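Local coordinates for AvmM (Streptomyces sp. NBRC 109436, PDB 7FE6), which catalyses macrocyclization in alchivemycin A biosynthesis through dehydration and Michael-type addition, at residues 77-86 / 109-120. Sequence-based numbering, arbitrary orientation.
Sequences FKLFYKVSRA and IACQLSGPDGGI
Tyr81 lies against Leu113 where the two sheets of a beta-sandwich come together, and the pair illustrates how facing sheets, which share no backbone ladder, can be joined by side chains that reach across. Leu113 lies over one face of the phenol ring, its CB 3.9 Å from the ring centroid in a CH-pi contact nearly along the ring normal. With CG of Tyr81 between its backbone N and carbonyl carbon (chi1 75°), the ring spans the gap and its OH donates to Ser114 O at 2.6 Å, a bond lying in the carbonyl plane and at the ring edge. Strand 77-83 and strand 109-113 run in roughly the same direction at 33°, 8.9 Å apart at their closest. Toward the start of both strands Leu79 CD1 packs on Cys111 CB, and Cys111 SG meets the edge of the Phe77 ring, 5.5 Å from its centroid. Leu142 and Val140 of strand 135-144 touch Phe77 and Leu79, while Leu62 of strand 57-66 touches Leu113.

The two segments draw together toward their C-terminal ends, where Val83 packs against the backbone of 115-117, and the type II' turn from Val83 to Ala86 is joined to the loop through Arg85 N, which donates to Asp117 O at 3.2 Å from above the carbonyl plane. Arg85 NE gives a fairly straight bond (161°) to Gly118 O at 2.7 Å, and Ile120 CG1 rests over one face of the guanidinium, offset toward its rim. The side chain of Ile120 lies about 5 Å from bound alchivemycin A. Asp117 is itself tied to Ser122 and Leu121. Arg85 NH1 and NH2 bond Ser67 O and Glu104 O of the second subunit, joining this end to it. Lys82 NZ donates to the carbonyl oxygens of Ser84 and Ala86, bridging the turn.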
loop_
_atom_site.group_PDB
_atom_site.type_symbol
_atom_site.label_atom_id
_atom_site.label_comp_id
_atom_site.label_asym_id
_atom_site.label_seq_id
_atom_site.Cartn_x
_atom_site.Cartn_y
_atom_site.Cartn_z
ATOM N N PHE A 77 -9.449 -21.016 -11.128
ATOM C CA PHE A 77 -8.149 -20.599 -10.649
ATOM C C PHE A 77 -7.658 -21.565 -9.578
ATOM O O PHE A 77 -8.423 -22.330 -8.984
ATOM C CB PHE A 77 -8.192 -19.151 -10.141
ATOM C CG PHE A 77 -9.234 -18.880 -9.074
ATOM C CD1 PHE A 77 -8.914 -18.988 -7.721
ATOM C CD2 PHE A 77 -10.510 -18.447 -9.420
ATOM C CE1 PHE A 77 -9.858 -18.704 -6.745
ATOM C CE2 PHE A 77 -11.451 -18.159 -8.440
ATOM C CZ PHE A 77 -11.117 -18.282 -7.097
ATOM N N LYS A 78 -6.351 -21.551 -9.382
ATOM C CA LYS A 78 -5.716 -22.301 -8.316
ATOM C C LYS A 78 -5.242 -21.331 -7.246
ATOM O O LYS A 78 -4.731 -20.247 -7.555
ATOM C CB LYS A 78 -4.551 -23.132 -8.838
ATOM C CG LYS A 78 -4.994 -24.284 -9.664
ATOM C CD LYS A 78 -3.829 -25.125 -10.079
ATOM C CE LYS A 78 -4.306 -26.231 -10.980
ATOM N NZ LYS A 78 -5.216 -27.199 -10.285
ATOM N N LEU A 79 -5.431 -21.726 -5.985
ATOM C CA LEU A 79 -5.222 -20.831 -4.854
ATOM C C LEU A 79 -4.578 -21.609 -3.718
ATOM O O LEU A 79 -5.177 -22.553 -3.198
ATOM C CB LEU A 79 -6.547 -20.209 -4.398
ATOM C CG LEU A 79 -6.538 -18.744 -3.930
ATOM C CD1 LEU A 79 -7.788 -18.430 -3.111
ATOM C CD2 LEU A 79 -5.293 -18.394 -3.164
ATOM N N PHE A 80 -3.365 -21.212 -3.336
ATOM C CA PHE A 80 -2.677 -21.763 -2.173
ATOM C C PHE A 80 -2.306 -20.641 -1.221
ATOM O O PHE A 80 -2.058 -19.499 -1.640
ATOM C CB PHE A 80 -1.399 -22.509 -2.560
ATOM C CG PHE A 80 -1.647 -23.817 -3.233
ATOM C CD1 PHE A 80 -2.061 -23.858 -4.570
ATOM C CD2 PHE A 80 -1.454 -25.011 -2.538
ATOM C CE1 PHE A 80 -2.286 -25.071 -5.200
ATOM C CE2 PHE A 80 -1.676 -26.249 -3.158
ATOM C CZ PHE A 80 -2.103 -26.284 -4.487
ATOM N N TYR A 81 -2.234 -20.967 0.063
ATOM C CA TYR A 81 -1.872 -19.942 1.019
ATOM C C TYR A 81 -1.171 -20.577 2.199
ATOM O O TYR A 81 -1.195 -21.801 2.401
ATOM C CB TYR A 81 -3.090 -19.127 1.469
ATOM C CG TYR A 81 -4.024 -19.830 2.436
ATOM C CD1 TYR A 81 -4.934 -20.788 1.979
ATOM C CD2 TYR A 81 -4.039 -19.497 3.786
ATOM C CE1 TYR A 81 -5.806 -21.424 2.838
ATOM C CE2 TYR A 81 -4.907 -20.124 4.666
ATOM C CZ TYR A 81 -5.799 -21.100 4.184
ATOM O OH TYR A 81 -6.687 -21.739 5.040
ATOM N N LYS A 82 -0.560 -19.701 2.994
ATOM C CA LYS A 82 0.228 -20.090 4.154
ATOM C C LYS A 82 0.083 -18.961 5.155
ATOM O O LYS A 82 0.381 -17.809 4.821
ATOM C CB LYS A 82 1.681 -20.312 3.730
ATOM C CG LYS A 82 2.747 -20.153 4.774
ATOM C CD LYS A 82 4.027 -19.687 4.074
ATOM C CE LYS A 82 5.263 -20.267 4.677
ATOM N NZ LYS A 82 5.381 -19.934 6.131
ATOM N N VAL A 83 -0.400 -19.284 6.357
ATOM C CA VAL A 83 -0.667 -18.280 7.383
ATOM C C VAL A 83 0.604 -18.078 8.195
ATOM O O VAL A 83 0.970 -18.928 9.014
ATOM C CB VAL A 83 -1.843 -18.680 8.278
ATOM C CG1 VAL A 83 -2.148 -17.563 9.231
ATOM C CG2 VAL A 83 -3.061 -18.992 7.436
ATOM N N SER A 84 1.276 -16.942 7.962
ATOM C CA SER A 84 2.517 -16.609 8.658
ATOM C C SER A 84 3.522 -17.752 8.551
ATOM O O SER A 84 3.868 -18.169 7.436
ATOM C CB SER A 84 2.238 -16.286 10.127
ATOM O OG SER A 84 1.441 -15.122 10.199
ATOM N N ARG A 85 3.967 -18.298 9.689
ATOM C CA ARG A 85 4.990 -19.339 9.659
ATOM C C ARG A 85 4.430 -20.781 9.636
ATOM O O ARG A 85 5.207 -21.739 9.735
ATOM C CB ARG A 85 5.985 -19.124 10.802
ATOM C CG ARG A 85 5.553 -19.522 12.212
ATOM C CD ARG A 85 6.656 -19.133 13.217
ATOM N NE ARG A 85 6.258 -19.465 14.594
ATOM C CZ ARG A 85 6.766 -18.929 15.708
ATOM N NH1 ARG A 85 7.739 -18.009 15.631
ATOM N NH2 ARG A 85 6.312 -19.345 16.904
ATOM N N ALA A 86 3.116 -20.967 9.505
ATOM C CA ALA A 86 2.590 -22.304 9.272
ATOM C C ALA A 86 2.921 -22.744 7.844
ATOM O O ALA A 86 3.505 -22.003 7.049
ATOM C CB ALA A 86 1.084 -22.333 9.497
ATOM N N ILE A 109 -15.915 -14.293 -6.183
ATOM C CA ILE A 109 -15.773 -15.574 -5.500
ATOM C C ILE A 109 -15.053 -15.284 -4.184
ATOM O O ILE A 109 -13.860 -14.941 -4.184
ATOM C CB ILE A 109 -14.988 -16.601 -6.335
ATOM C CG1 ILE A 109 -15.518 -16.713 -7.771
ATOM C CG2 ILE A 109 -15.072 -17.966 -5.683
ATOM C CD1 ILE A 109 -16.957 -17.053 -7.868
ATOM N N ALA A 110 -15.770 -15.415 -3.064
ATOM C CA ALA A 110 -15.208 -15.157 -1.744
ATOM C C ALA A 110 -14.589 -16.432 -1.178
ATOM O O ALA A 110 -15.247 -17.473 -1.111
ATOM C CB ALA A 110 -16.278 -14.608 -0.800
ATOM N N CYS A 111 -13.316 -16.346 -0.788
ATOM C CA CYS A 111 -12.539 -17.492 -0.329
ATOM C C CYS A 111 -12.009 -17.284 1.081
ATOM O O CYS A 111 -11.435 -16.234 1.394
ATOM C CB CYS A 111 -11.368 -17.767 -1.268
ATOM S SG CYS A 111 -11.883 -18.091 -2.913
ATOM N N GLN A 112 -12.147 -18.311 1.906
ATOM C CA GLN A 112 -11.614 -18.278 3.256
ATOM C C GLN A 112 -10.159 -18.743 3.261
ATOM O O GLN A 112 -9.846 -19.839 2.792
ATOM C CB GLN A 112 -12.470 -19.139 4.187
ATOM C CG GLN A 112 -12.126 -18.978 5.657
ATOM C CD GLN A 112 -13.000 -19.835 6.575
ATOM O OE1 GLN A 112 -12.604 -20.163 7.694
ATOM N NE2 GLN A 112 -14.211 -20.154 6.124
ATOM N N LEU A 113 -9.286 -17.910 3.824
ATOM C CA LEU A 113 -7.867 -18.213 4.020
ATOM C C LEU A 113 -7.508 -18.146 5.506
ATOM O O LEU A 113 -6.545 -17.460 5.879
ATOM C CB LEU A 113 -6.993 -17.218 3.233
ATOM C CG LEU A 113 -6.781 -17.452 1.733
ATOM C CD1 LEU A 113 -8.090 -17.306 0.951
ATOM C CD2 LEU A 113 -5.750 -16.467 1.207
ATOM N N SER A 114 -8.230 -18.902 6.353
ATOM C CA SER A 114 -8.067 -18.818 7.796
ATOM C C SER A 114 -7.128 -19.924 8.265
ATOM O O SER A 114 -6.672 -20.766 7.486
ATOM C CB SER A 114 -9.408 -18.959 8.523
ATOM O OG SER A 114 -9.973 -20.278 8.380
ATOM N N GLY A 115 -6.823 -19.909 9.555
ATOM C CA GLY A 115 -6.082 -20.989 10.158
ATOM C C GLY A 115 -4.981 -20.515 11.080
ATOM O O GLY A 115 -4.618 -19.333 11.099
ATOM N N PRO A 116 -4.419 -21.449 11.851
ATOM C CA PRO A 116 -3.322 -21.104 12.767
ATOM C C PRO A 116 -2.120 -20.552 12.013
ATOM O O PRO A 116 -1.850 -20.922 10.863
ATOM C CB PRO A 116 -2.981 -22.438 13.435
ATOM C CG PRO A 116 -4.153 -23.328 13.160
ATOM C CD PRO A 116 -4.785 -22.874 11.908
ATOM N N ASP A 117 -1.381 -19.675 12.694
ATOM C CA ASP A 117 -0.310 -18.900 12.089
ATOM C C ASP A 117 1.065 -19.439 12.425
ATOM O O ASP A 117 2.062 -18.744 12.211
ATOM C CB ASP A 117 -0.410 -17.440 12.540
ATOM C CG ASP A 117 -0.015 -17.246 14.003
ATOM O OD1 ASP A 117 0.049 -18.238 14.775
ATOM O OD2 ASP A 117 0.158 -16.089 14.418
ATOM N N GLY A 118 1.144 -20.664 12.926
ATOM C CA GLY A 118 2.415 -21.216 13.345
ATOM C C GLY A 118 2.817 -20.878 14.762
ATOM O O GLY A 118 4.015 -20.905 15.078
ATOM N N GLY A 119 1.864 -20.563 15.633
ATOM C CA GLY A 119 2.239 -20.312 17.009
ATOM C C GLY A 119 2.803 -18.937 17.290
ATOM O O GLY A 119 3.489 -18.756 18.296
ATOM N N ILE A 120 2.586 -17.968 16.412
ATOM C CA ILE A 120 2.965 -16.602 16.742
ATOM C C ILE A 120 1.883 -16.033 17.661
ATOM O O ILE A 120 2.108 -15.868 18.861
ATOM C CB ILE A 120 3.176 -15.784 15.469
ATOM C CG1 ILE A 120 4.281 -16.471 14.677
ATOM C CG2 ILE A 120 3.548 -14.357 15.794
ATOM C CD1 ILE A 120 4.662 -15.782 13.385
#